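Local coordinates for pyridoxamine 5'-phosphate oxidase (Burkholderia, PDB 4HMW), which catalyses several FMN-dependent oxidations in the last steps of phenazine antibiotic biosynthesis, passing electrons to oxygen, at residues L52-A57 with S86-E91; W97-L102 with Q110-G115; S123-L128 with R174-R179; S140-Q145 with A157-L162. One frame throughout, in Å; residues are numbered along the deposited sequence. Where two conformers were deposited one is given.

Interaction 1 (L52-A57 with S86-E91); sequences LALATA and SRKGRE. With FMN (flavin mononucleotide), chain D.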
# COMPACT_ATOMS: atom_id res chain seq x y z
N LEU B 52 2.17 -4.34 -5.68
CA LEU B 52 0.98 -4.32 -4.87
C LEU B 52 1.36 -4.07 -3.40
O LEU B 52 2.21 -4.79 -2.83
CB LEU B 52 0.33 -5.72 -5.00
CG LEU B 52 -1.02 -5.96 -4.30
CD1 LEU B 52 -2.12 -5.25 -5.06
CD2 LEU B 52 -1.32 -7.44 -4.18
N ALA B 53 0.77 -3.05 -2.80
CA ALA B 53 0.96 -2.83 -1.37
C ALA B 53 0.03 -3.77 -0.61
O ALA B 53 -1.17 -3.54 -0.57
CB ALA B 53 0.67 -1.39 -1.03
N LEU B 54 0.60 -4.86 -0.08
CA LEU B 54 -0.18 -5.91 0.59
C LEU B 54 -0.20 -5.75 2.10
O LEU B 54 0.85 -5.81 2.75
CB LEU B 54 0.40 -7.30 0.25
CG LEU B 54 -0.41 -8.48 0.80
CD1 LEU B 54 -1.70 -8.66 0.07
CD2 LEU B 54 0.40 -9.73 0.69
N ALA B 55 -1.39 -5.58 2.66
CA ALA B 55 -1.61 -5.41 4.10
C ALA B 55 -2.24 -6.66 4.68
O ALA B 55 -3.16 -7.25 4.09
CB ALA B 55 -2.49 -4.22 4.35
N THR B 56 -1.72 -7.06 5.84
CA THR B 56 -2.18 -8.22 6.59
C THR B 56 -2.23 -7.77 8.07
O THR B 56 -1.71 -6.73 8.43
CB THR B 56 -1.22 -9.41 6.44
OG1 THR B 56 0.11 -9.01 6.75
CG2 THR B 56 -1.28 -9.96 5.01
N ALA B 57 -2.86 -8.56 8.93
CA ALA B 57 -2.93 -8.23 10.34
C ALA B 57 -2.72 -9.43 11.25
O ALA B 57 -2.98 -10.59 10.89
CB ALA B 57 -4.22 -7.54 10.67
N SER B 86 7.31 -16.04 6.82
CA SER B 86 7.56 -14.61 6.90
C SER B 86 6.48 -13.97 7.78
O SER B 86 5.55 -14.64 8.22
CB SER B 86 7.52 -14.01 5.49
OG SER B 86 6.21 -14.05 4.96
N ARG B 87 6.60 -12.67 8.02
CA ARG B 87 5.60 -11.99 8.81
C ARG B 87 4.25 -12.04 8.13
O ARG B 87 3.26 -12.34 8.79
CB ARG B 87 6.00 -10.55 9.11
CG ARG B 87 4.92 -9.76 9.89
CD ARG B 87 5.36 -8.34 10.26
NE ARG B 87 6.61 -8.35 11.05
CZ ARG B 87 6.69 -8.65 12.35
NH1 ARG B 87 5.60 -8.97 13.03
NH2 ARG B 87 7.86 -8.64 12.99
N LYS B 88 4.22 -11.80 6.81
CA LYS B 88 2.93 -11.80 6.11
C LYS B 88 2.34 -13.21 6.13
O LYS B 88 1.13 -13.39 6.23
CB LYS B 88 3.08 -11.28 4.69
CG LYS B 88 3.41 -12.31 3.65
CD LYS B 88 3.86 -11.67 2.35
CE LYS B 88 5.17 -10.89 2.50
NZ LYS B 88 6.31 -11.75 2.96
N GLY B 89 3.22 -14.20 6.06
CA GLY B 89 2.78 -15.58 5.95
C GLY B 89 2.13 -16.01 7.26
O GLY B 89 1.07 -16.64 7.28
N ARG B 90 2.76 -15.64 8.36
CA ARG B 90 2.20 -15.96 9.67
C ARG B 90 0.89 -15.22 9.86
O ARG B 90 -0.09 -15.81 10.37
CB ARG B 90 3.21 -15.64 10.77
CG ARG B 90 4.48 -16.51 10.69
CD ARG B 90 5.51 -16.24 11.80
NE ARG B 90 5.94 -14.83 11.84
CZ ARG B 90 5.38 -13.90 12.62
NH1 ARG B 90 4.36 -14.23 13.42
NH2 ARG B 90 5.81 -12.64 12.60
N GLU B 91 0.83 -13.96 9.45
CA GLU B 91 -0.41 -13.18 9.65
C GLU B 91 -1.56 -13.75 8.80
O GLU B 91 -2.70 -13.84 9.28
CB GLU B 91 -0.16 -11.68 9.39
CG GLU B 91 0.68 -11.07 10.55
CD GLU B 91 1.02 -9.59 10.45
OE1 GLU B 91 0.56 -8.90 9.53
OE2 GLU B 91 1.78 -9.12 11.35
N1 FMN D . 8.41 -10.50 -1.21
C2 FMN D . 7.82 -11.71 -1.44
O2 FMN D . 7.80 -12.55 -0.52
N3 FMN D . 7.26 -12.01 -2.67
C4 FMN D . 7.26 -11.09 -3.69
O4 FMN D . 6.73 -11.38 -4.78
C4A FMN D . 7.87 -9.85 -3.47
N5 FMN D . 7.91 -8.91 -4.48
C5A FMN D . 8.48 -7.67 -4.23
C6 FMN D . 8.49 -6.72 -5.24
C7 FMN D . 9.03 -5.46 -5.01
C7M FMN D . 9.05 -4.43 -6.12
C8 FMN D . 9.59 -5.18 -3.76
C8M FMN D . 10.21 -3.83 -3.50
C9 FMN D . 9.59 -6.14 -2.75
C9A FMN D . 9.03 -7.37 -2.98
N10 FMN D . 9.05 -8.35 -1.97
C10 FMN D . 8.44 -9.55 -2.22
C1' FMN D . 9.64 -8.08 -0.62
C2' FMN D . 8.60 -7.59 0.35
O2' FMN D . 8.36 -6.21 0.14
C3' FMN D . 9.00 -7.82 1.80
O3' FMN D . 10.31 -7.35 2.07
C4' FMN D . 8.85 -9.29 2.19
O4' FMN D . 8.14 -10.20 1.39
C5' FMN D . 8.93 -9.55 3.66
O5' FMN D . 7.68 -9.10 4.13
P FMN D . 7.14 -9.37 5.62
O1P FMN D . 6.51 -10.73 5.54
O2P FMN D . 8.33 -9.30 6.57
O3P FMN D . 6.12 -8.26 5.87
O HOH W 1 -3.90 -11.26 7.58
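The helix whose start binds the FMN phosphate in this pyridoxamine 5'-phosphate oxidase fold packs here on strand 52-57, and T56 meets E91 where the strand crosses the N-terminal turns of helix 87-95. The hydroxyl OG1 of T56 donates to OE1 of E91 over 2.8 Å, reaching the carboxylate oxygen on its anti side and somewhat out of plane. A chi1 of 52° sets OG1 between the backbone N and the carbonyl carbon, directed at the helix, and the two side chains cross nearly at right angles. S64 OG gives OE1 a second bond, while R66 NH1 holds OG1, so both oxygens of this buried pair are gripped more than once. Beside them CB of E91 rests 3.4 Å from the carbonyl O of A57. Closer to the flavin, L54 CD2 touches the aliphatic K88 CD at 4.3 Å.

The helix start grips the phosphate end of FMN. S86 is the N-cap, its OG accepting from G89 N. The backbone N of K88 donates to FMN O1P at 2.8 Å, nearly straight at 162°. Bends at chi3 and chi4 fold the lysine back, so that K88 NZ also bonds FMN O1P, at 2.8 Å. The same nitrogen holds ribityl O4' and S86 OG. The positive end of the helix would probably add to the pull on the phosphate. Around this contact, strand 63-74 pairs with strand 51-57 and supplies S64 and R66, T82 of strand 77-83 is bonded to K88 NZ, and A53 and A55 pack on their counterparts in the second subunit.

Interaction 2 (W97-L102 with Q110-G115); sequences WASGLL and QIMISG. With FMN (flavin mononucleotide), chain C.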
# COMPACT_ATOMS: atom_id res chain seq x y z
N TRP B 97 -7.62 -12.45 6.38
CA TRP B 97 -7.97 -11.24 5.63
C TRP B 97 -6.71 -10.54 5.11
O TRP B 97 -5.66 -10.50 5.78
CB TRP B 97 -8.76 -10.28 6.50
CG TRP B 97 -10.04 -10.77 7.12
CD1 TRP B 97 -10.24 -10.97 8.47
CD2 TRP B 97 -11.28 -11.10 6.48
NE1 TRP B 97 -11.53 -11.38 8.70
CE2 TRP B 97 -12.19 -11.49 7.50
CE3 TRP B 97 -11.73 -11.11 5.16
CZ2 TRP B 97 -13.51 -11.87 7.23
CZ3 TRP B 97 -13.05 -11.50 4.89
CH2 TRP B 97 -13.91 -11.89 5.92
N ALA B 98 -6.82 -10.00 3.90
CA ALA B 98 -5.74 -9.19 3.34
C ALA B 98 -6.32 -8.13 2.42
O ALA B 98 -7.44 -8.26 1.90
CB ALA B 98 -4.76 -10.02 2.59
N SER B 99 -5.52 -7.10 2.17
CA SER B 99 -5.92 -6.07 1.22
C SER B 99 -4.71 -5.69 0.41
O SER B 99 -3.63 -5.56 0.95
CB SER B 99 -6.45 -4.84 1.97
OG SER B 99 -6.87 -3.85 1.05
N GLY B 100 -4.90 -5.52 -0.89
CA GLY B 100 -3.81 -5.11 -1.75
C GLY B 100 -4.16 -3.82 -2.46
O GLY B 100 -5.30 -3.65 -2.84
N LEU B 101 -3.19 -2.93 -2.65
CA LEU B 101 -3.44 -1.66 -3.32
C LEU B 101 -2.45 -1.49 -4.45
O LEU B 101 -1.24 -1.59 -4.25
CB LEU B 101 -3.31 -0.50 -2.31
CG LEU B 101 -3.66 0.89 -2.87
CD1 LEU B 101 -5.14 0.95 -3.16
CD2 LEU B 101 -3.25 2.00 -1.87
N LEU B 102 -2.96 -1.19 -5.64
CA LEU B 102 -2.14 -0.77 -6.80
C LEU B 102 -2.33 0.71 -6.99
O LEU B 102 -3.45 1.21 -6.84
CB LEU B 102 -2.60 -1.49 -8.08
CG LEU B 102 -2.49 -3.00 -8.11
CD1 LEU B 102 -3.13 -3.65 -9.37
CD2 LEU B 102 -1.03 -3.39 -7.99
N GLN B 110 -5.93 4.03 -8.99
CA GLN B 110 -5.63 3.08 -7.93
C GLN B 110 -6.67 1.94 -7.98
O GLN B 110 -7.79 2.12 -8.45
CB GLN B 110 -5.49 3.72 -6.53
CG GLN B 110 -6.59 4.48 -6.09
CD GLN B 110 -6.45 5.15 -4.69
OE1 GLN B 110 -5.88 4.61 -3.73
NE2 GLN B 110 -7.04 6.33 -4.58
N ILE B 111 -6.25 0.77 -7.53
CA ILE B 111 -7.15 -0.36 -7.40
C ILE B 111 -6.94 -0.99 -6.06
O ILE B 111 -5.83 -1.33 -5.68
CB ILE B 111 -6.94 -1.44 -8.49
CG1 ILE B 111 -6.93 -0.82 -9.89
CG2 ILE B 111 -8.02 -2.50 -8.38
CD1 ILE B 111 -6.63 -1.87 -11.02
N MET B 112 -8.03 -1.15 -5.32
CA MET B 112 -8.00 -1.78 -4.00
C MET B 112 -8.64 -3.14 -4.11
O MET B 112 -9.74 -3.24 -4.66
CB MET B 112 -8.80 -0.98 -3.00
CG MET B 112 -8.81 -1.61 -1.63
SD MET B 112 -10.04 -1.00 -0.49
CE MET B 112 -11.48 -1.90 -1.09
N ILE B 113 -7.97 -4.17 -3.60
CA ILE B 113 -8.45 -5.55 -3.65
C ILE B 113 -8.47 -6.05 -2.23
O ILE B 113 -7.42 -6.22 -1.62
CB ILE B 113 -7.50 -6.41 -4.51
CG1 ILE B 113 -7.29 -5.74 -5.87
CG2 ILE B 113 -8.00 -7.85 -4.70
CD1 ILE B 113 -6.07 -6.22 -6.64
N SER B 114 -9.64 -6.24 -1.66
CA SER B 114 -9.73 -6.74 -0.30
C SER B 114 -10.37 -8.11 -0.30
O SER B 114 -11.40 -8.32 -0.94
CB SER B 114 -10.53 -5.79 0.58
OG SER B 114 -9.76 -4.64 0.87
N GLY B 115 -9.74 -9.05 0.40
CA GLY B 115 -10.20 -10.40 0.35
C GLY B 115 -9.52 -11.30 1.35
O GLY B 115 -9.12 -10.86 2.43
N1 FMN C . -7.84 11.08 0.54
C2 FMN C . -7.87 11.74 1.74
O2 FMN C . -8.86 11.69 2.45
N3 FMN C . -6.77 12.43 2.16
C4 FMN C . -5.65 12.51 1.37
O4 FMN C . -4.67 13.15 1.80
C4A FMN C . -5.62 11.87 0.14
N5 FMN C . -4.52 11.97 -0.69
C5A FMN C . -4.52 11.27 -1.90
C6 FMN C . -3.41 11.34 -2.71
C7 FMN C . -3.37 10.64 -3.89
C7M FMN C . -2.14 10.75 -4.73
C8 FMN C . -4.46 9.89 -4.30
C8M FMN C . -4.43 9.11 -5.57
C9 FMN C . -5.58 9.82 -3.49
C9A FMN C . -5.64 10.54 -2.31
N10 FMN C . -6.78 10.50 -1.46
C10 FMN C . -6.75 11.16 -0.26
C1' FMN C . -8.02 9.75 -1.79
C2' FMN C . -8.01 8.35 -1.18
O2' FMN C . -7.13 7.47 -1.90
C3' FMN C . -9.40 7.72 -1.12
O3' FMN C . -9.92 7.69 -2.43
C4' FMN C . -10.33 8.48 -0.16
O4' FMN C . -9.57 9.04 0.90
C5' FMN C . -11.48 7.61 0.32
O5' FMN C . -10.98 6.43 0.92
P FMN C . -11.92 5.48 1.80
O1P FMN C . -12.16 6.17 3.13
O2P FMN C . -13.24 5.30 1.04
O3P FMN C . -11.13 4.23 2.00
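S99 faces S114 and G100 faces I113 in a regular antiparallel beta hairpin, a plain case of alternating hydrogen-bonded and non-hydrogen-bonded pairs. Backbone bonds come first: A98 with G115, G100 with I113 and L102 with I111 each exchange two N-H...O bonds, the shortest from G100 N to I113 O at 2.7 Å. Between them, CA-H...O contacts fill in, such as S99 CA to I113 O at 3.2 Å.

Among the polar side chains, S99 and S114 pair on the face that also carries L101 and M112. S114 has two conformers, so the 3.0 Å approach of S99 OG to S114 OG is tentative; S114 OG also bonds I63 O of the second subunit, and S99 OG bonds S65 OG there. Q110 reaches the FMN held mainly by the second subunit: its NE2 donates almost straight (171°) to O2' at 2.9 Å, while OE1 takes the N-H of V67 of the second subunit, which fixes the amide's rotation.

Apolar contacts flank these bonds. L101 has CG anti to its backbone N (chi1 -175°), which lays CD1 alongside M112 CB at 4.1 Å. On the other face L102 CD1 meets I111 CD1 at 4.3 Å.

In the sheet, strand 97-104 sits between strands 51-57 and 109-119; the latter pairs further with strands 175-182 and 184-189, and helix 30-43 packs on I111.

Interaction 3 (S123-L128 with R174-R179); sequences SENDKL and RFVGYR
A chi1 of -65° turns CG of N125 away from its own carbonyl carbon and beside its backbone N, and the amide thereby drops from helix 122-130 onto the backbone of V176 and G177. The motif is a helix laid across a strand of the oxidase's FMN-binding antiparallel sheet: the axes of helix 123-128 and strand 175-179 approach to 7.5 Å at 112°.

N125 OD1 accepts from G177 N at 2.8 Å, the donor standing above the amide's carbonyl plane, 55° out of it. The other end of the amide is held too: ND2 gives a proton to E122 OE1 and another to a water 3.1 Å away that in turn donates to G177 O. Side chain and water thus span both polar atoms of one glycine, while ND2 runs alongside V176 and nears its CB at 4.0 Å.

L128 adds apolar cover on the same helix face, its CD1 lying 4.2 Å from G177 CA. Its CB reaches CE1 of the F175 ring, which also stacks edge-to-face with W129. L128 and F175 both touch C81 of the neighbouring strand 77-83, a residue of the FMN site.

At the other end, R179 sends its guanidinium toward E124 by way of an extended start and a bend at chi3. This arginine is held mainly by salt bridges to D74 and E181, and E124 by E121 N, leaving a long salt bridge of 3.8 Å between E124 OE2 and R179 NH1. A water closes the gap in the guanidinium plane, donating to E124 OE1 at 2.6 Å and accepting from R179 NH1 at 3.2 Å.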
# COMPACT_ATOMS: atom_id res chain seq x y z
N SER B 123 1.18 -28.80 -6.15
CA SER B 123 1.59 -28.88 -7.57
C SER B 123 1.71 -27.49 -8.18
O SER B 123 2.61 -27.23 -8.98
CB SER B 123 0.59 -29.70 -8.39
OG SER B 123 -0.62 -28.97 -8.55
N GLU B 124 0.82 -26.58 -7.79
CA GLU B 124 0.93 -25.19 -8.23
C GLU B 124 2.19 -24.53 -7.65
O GLU B 124 2.87 -23.80 -8.36
CB GLU B 124 -0.32 -24.40 -7.83
CG GLU B 124 -1.61 -24.92 -8.45
CD GLU B 124 -2.86 -24.24 -7.89
OE1 GLU B 124 -3.24 -24.53 -6.75
OE2 GLU B 124 -3.46 -23.40 -8.58
N ASN B 125 2.49 -24.79 -6.38
CA ASN B 125 3.69 -24.22 -5.77
C ASN B 125 4.95 -24.72 -6.48
O ASN B 125 5.90 -23.96 -6.68
CB ASN B 125 3.78 -24.56 -4.29
CG ASN B 125 2.68 -23.94 -3.49
OD1 ASN B 125 2.11 -22.90 -3.87
ND2 ASN B 125 2.39 -24.53 -2.33
N ASP B 126 4.95 -25.99 -6.85
CA ASP B 126 6.12 -26.54 -7.53
C ASP B 126 6.33 -25.83 -8.86
O ASP B 126 7.46 -25.47 -9.21
CB ASP B 126 5.97 -28.05 -7.72
CG ASP B 126 6.13 -28.83 -6.42
OD1 ASP B 126 6.79 -28.32 -5.49
OD2 ASP B 126 5.62 -29.97 -6.33
N LYS B 127 5.24 -25.58 -9.59
CA LYS B 127 5.35 -24.93 -10.89
C LYS B 127 5.91 -23.52 -10.72
O LYS B 127 6.75 -23.07 -11.50
CB LYS B 127 3.98 -24.87 -11.55
CG LYS B 127 4.01 -25.07 -13.03
N LEU B 128 5.44 -22.82 -9.70
CA LEU B 128 5.88 -21.45 -9.47
C LEU B 128 7.36 -21.41 -9.15
O LEU B 128 8.08 -20.56 -9.64
CB LEU B 128 5.08 -20.80 -8.33
CG LEU B 128 3.68 -20.35 -8.72
CD1 LEU B 128 2.83 -20.17 -7.49
CD2 LEU B 128 3.75 -19.05 -9.50
N ARG B 174 8.57 -23.78 2.88
CA ARG B 174 8.05 -22.44 3.18
C ARG B 174 7.76 -21.62 1.95
O ARG B 174 7.05 -20.63 2.05
CB ARG B 174 9.00 -21.66 4.10
CG ARG B 174 10.35 -21.27 3.48
CD ARG B 174 11.30 -20.69 4.52
NE ARG B 174 12.64 -20.44 3.98
CZ ARG B 174 13.59 -21.36 3.87
NH1 ARG B 174 13.37 -22.60 4.26
NH2 ARG B 174 14.76 -21.03 3.37
N PHE B 175 8.33 -21.99 0.81
CA PHE B 175 8.03 -21.23 -0.40
C PHE B 175 6.70 -21.68 -0.98
O PHE B 175 6.58 -22.81 -1.48
CB PHE B 175 9.13 -21.38 -1.46
CG PHE B 175 8.89 -20.54 -2.69
CD1 PHE B 175 8.18 -21.05 -3.76
CD2 PHE B 175 9.35 -19.23 -2.76
CE1 PHE B 175 7.93 -20.26 -4.89
CE2 PHE B 175 9.11 -18.43 -3.89
CZ PHE B 175 8.40 -18.95 -4.94
N VAL B 176 5.71 -20.80 -0.91
CA VAL B 176 4.35 -21.15 -1.28
C VAL B 176 3.67 -20.04 -2.07
O VAL B 176 4.09 -18.88 -2.02
CB VAL B 176 3.50 -21.45 -0.03
CG1 VAL B 176 4.11 -22.59 0.77
CG2 VAL B 176 3.38 -20.24 0.86
N GLY B 177 2.63 -20.40 -2.80
CA GLY B 177 1.81 -19.40 -3.48
C GLY B 177 0.48 -19.23 -2.77
O GLY B 177 -0.01 -20.14 -2.09
N TYR B 178 -0.11 -18.04 -2.95
CA TYR B 178 -1.45 -17.71 -2.45
C TYR B 178 -2.24 -17.09 -3.58
O TYR B 178 -1.67 -16.48 -4.46
CB TYR B 178 -1.39 -16.66 -1.31
CG TYR B 178 -0.77 -17.18 -0.04
CD1 TYR B 178 -1.52 -17.81 0.92
CD2 TYR B 178 0.58 -17.03 0.18
CE1 TYR B 178 -0.93 -18.28 2.07
CE2 TYR B 178 1.17 -17.50 1.30
CZ TYR B 178 0.43 -18.11 2.24
OH TYR B 178 1.08 -18.57 3.37
N ARG B 179 -3.55 -17.27 -3.55
CA ARG B 179 -4.45 -16.47 -4.37
C ARG B 179 -5.23 -15.50 -3.49
O ARG B 179 -5.93 -15.90 -2.57
CB ARG B 179 -5.41 -17.38 -5.14
CG ARG B 179 -6.30 -16.59 -6.17
CD ARG B 179 -7.35 -17.48 -6.80
NE ARG B 179 -6.76 -18.61 -7.50
CZ ARG B 179 -6.65 -19.86 -7.03
NH1 ARG B 179 -6.06 -20.77 -7.80
NH2 ARG B 179 -7.13 -20.23 -5.84
O HOH W 2 -5.60 -23.52 -6.25
O HOH W 3 0.31 -22.83 -0.84

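Interaction 4 (S140-Q145 with A157-L162); sequences SSASHQ and AHAAEL. With FMN (flavin mononucleotide), chain D.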
# COMPACT_ATOMS: atom_id res chain seq x y z
N SER B 140 16.50 -17.63 -2.04
CA SER B 140 15.25 -18.00 -1.37
C SER B 140 15.46 -19.21 -0.45
O SER B 140 14.80 -19.33 0.58
CB SER B 140 14.15 -18.32 -2.38
OG SER B 140 13.69 -17.17 -3.05
N SER B 141 16.36 -20.12 -0.83
CA SER B 141 16.64 -21.29 -0.02
C SER B 141 17.50 -20.93 1.19
O SER B 141 17.31 -21.48 2.26
CB SER B 141 17.37 -22.35 -0.83
OG SER B 141 16.56 -22.87 -1.89
N ALA B 142 18.45 -20.01 0.98
CA ALA B 142 19.41 -19.59 1.99
C ALA B 142 18.81 -18.67 3.04
O ALA B 142 19.31 -18.59 4.17
CB ALA B 142 20.62 -18.94 1.35
N SER B 143 17.73 -17.99 2.65
CA SER B 143 17.08 -17.01 3.50
C SER B 143 15.79 -17.53 4.13
O SER B 143 14.95 -18.13 3.44
CB SER B 143 16.73 -15.78 2.67
OG SER B 143 16.09 -14.82 3.52
N HIS B 144 15.61 -17.25 5.43
CA HIS B 144 14.32 -17.43 6.10
C HIS B 144 13.68 -16.06 6.21
O HIS B 144 13.98 -15.30 7.10
CB HIS B 144 14.50 -18.07 7.48
CG HIS B 144 14.78 -19.54 7.42
ND1 HIS B 144 16.04 -20.06 7.20
CD2 HIS B 144 13.95 -20.60 7.53
CE1 HIS B 144 15.98 -21.38 7.19
NE2 HIS B 144 14.72 -21.74 7.40
N GLN B 145 12.83 -15.76 5.24
CA GLN B 145 12.36 -14.38 5.07
C GLN B 145 11.77 -13.83 6.36
O GLN B 145 10.90 -14.46 6.98
CB GLN B 145 11.35 -14.35 3.92
CG GLN B 145 10.87 -12.95 3.52
CD GLN B 145 9.89 -13.05 2.38
OE1 GLN B 145 8.81 -13.62 2.53
NE2 GLN B 145 10.28 -12.53 1.21
N ALA B 157 27.28 -16.24 1.42
CA ALA B 157 28.15 -17.37 1.07
C ALA B 157 27.37 -18.65 0.81
O ALA B 157 27.74 -19.45 -0.07
CB ALA B 157 29.20 -17.61 2.17
N HIS B 158 26.32 -18.89 1.60
CA HIS B 158 25.54 -20.12 1.43
C HIS B 158 24.75 -20.07 0.13
O HIS B 158 24.63 -21.06 -0.56
CB HIS B 158 24.60 -20.37 2.61
CG HIS B 158 25.31 -20.80 3.84
ND1 HIS B 158 26.27 -21.80 3.82
CD2 HIS B 158 25.23 -20.37 5.12
CE1 HIS B 158 26.74 -21.97 5.04
NE2 HIS B 158 26.13 -21.11 5.84
N ALA B 159 24.24 -18.89 -0.22
CA ALA B 159 23.54 -18.77 -1.49
C ALA B 159 24.48 -19.06 -2.65
O ALA B 159 24.10 -19.76 -3.59
CB ALA B 159 22.90 -17.38 -1.63
N ALA B 160 25.70 -18.56 -2.56
CA ALA B 160 26.71 -18.82 -3.59
C ALA B 160 27.05 -20.32 -3.71
O ALA B 160 27.21 -20.84 -4.82
CB ALA B 160 27.96 -18.04 -3.26
N GLU B 161 27.17 -20.99 -2.58
CA GLU B 161 27.43 -22.44 -2.56
C GLU B 161 26.33 -23.22 -3.27
O GLU B 161 26.63 -24.16 -4.03
CB GLU B 161 27.52 -22.97 -1.13
CG GLU B 161 28.77 -22.54 -0.37
CD GLU B 161 28.68 -22.86 1.12
OE1 GLU B 161 27.57 -23.25 1.61
OE2 GLU B 161 29.72 -22.71 1.81
N LEU B 162 25.07 -22.87 -3.02
CA LEU B 162 23.96 -23.58 -3.64
C LEU B 162 23.99 -23.40 -5.14
O LEU B 162 23.77 -24.36 -5.91
CB LEU B 162 22.62 -23.07 -3.10
CG LEU B 162 22.33 -23.49 -1.66
CD1 LEU B 162 21.07 -22.81 -1.19
CD2 LEU B 162 22.23 -25.01 -1.56
N1 FMN D . 8.41 -10.50 -1.21
C2 FMN D . 7.82 -11.71 -1.44
O2 FMN D . 7.80 -12.55 -0.52
N3 FMN D . 7.26 -12.01 -2.67
C4 FMN D . 7.26 -11.09 -3.69
O4 FMN D . 6.73 -11.38 -4.78
C4A FMN D . 7.87 -9.85 -3.47
N5 FMN D . 7.91 -8.91 -4.48
C5A FMN D . 8.48 -7.67 -4.23
C6 FMN D . 8.49 -6.72 -5.24
C7 FMN D . 9.03 -5.46 -5.01
C7M FMN D . 9.05 -4.43 -6.12
C8 FMN D . 9.59 -5.18 -3.76
C8M FMN D . 10.21 -3.83 -3.50
C9 FMN D . 9.59 -6.14 -2.75
C9A FMN D . 9.03 -7.37 -2.98
N10 FMN D . 9.05 -8.35 -1.97
C10 FMN D . 8.44 -9.55 -2.22
C1' FMN D . 9.64 -8.08 -0.62
C2' FMN D . 8.60 -7.59 0.35
O2' FMN D . 8.36 -6.21 0.14
C3' FMN D . 9.00 -7.82 1.80
O3' FMN D . 10.31 -7.35 2.07
C4' FMN D . 8.85 -9.29 2.19
O4' FMN D . 8.14 -10.20 1.39
C5' FMN D . 8.93 -9.55 3.66
O5' FMN D . 7.68 -9.10 4.13
P FMN D . 7.14 -9.37 5.62
O1P FMN D . 6.51 -10.73 5.54
O2P FMN D . 8.33 -9.30 6.57
O3P FMN D . 6.12 -8.26 5.87
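A142 and A159 bring their CA atoms to 5.5 Å where helix 134-142 ends against helix 152-165, and from S143 onward the chain leaves helical geometry. The methyl groups permit this closeness: CB of A142 sits 4.1 Å from CB of A159 and 3.9 Å from the backbone N of the same residue. Next to A142 in the chain, S141 presents its CB to CD1 of L162 at 3.7 Å, about a turn further along the other helix, while its hydroxyl turns back to H137 O within its own helix.

This is a small helix-helix contact at the surface of the molecule, close at the alanine pair and filled by L162 beside it. H158 contributes CB to A142, and its ring is joined to E161 by a bond from ND1 to OE1, 2.9 Å long; the carboxylate oxygen lies in the ring plane, though the nitrogen stands above the plane of the carboxylate. Past the helix end the chain runs on to Q145. A chi1 of -174° carries the straight Q145 side chain away from its own N, and its NE2 donates to flavin O2 at 3.0 Å; the same nitrogen also bonds OXT of P215 of the second subunit.

Interactions 1 and 2 share one sheet: A55 N lies 2.8 Å from S99 O in a probable hydrogen bond between their adjoining strands. Interaction 4 meets interaction 1 over a single FMN, where K88 NZ approaches Q145 OE1 to 3.2 Å although the centres are 22 Å apart. Interaction 3 encloses interaction 4 in the sequence and is tied to it by R174 NH2, 2.9 Å from S143 O. Interactions 2 and 4 stand farthest apart, about 31 Å between centres, yet the dimer brings them to one cofactor: each FMN takes phosphate contacts from K88 and a flavin bond from Q145 of one subunit, and a ribityl bond from Q110 of the other.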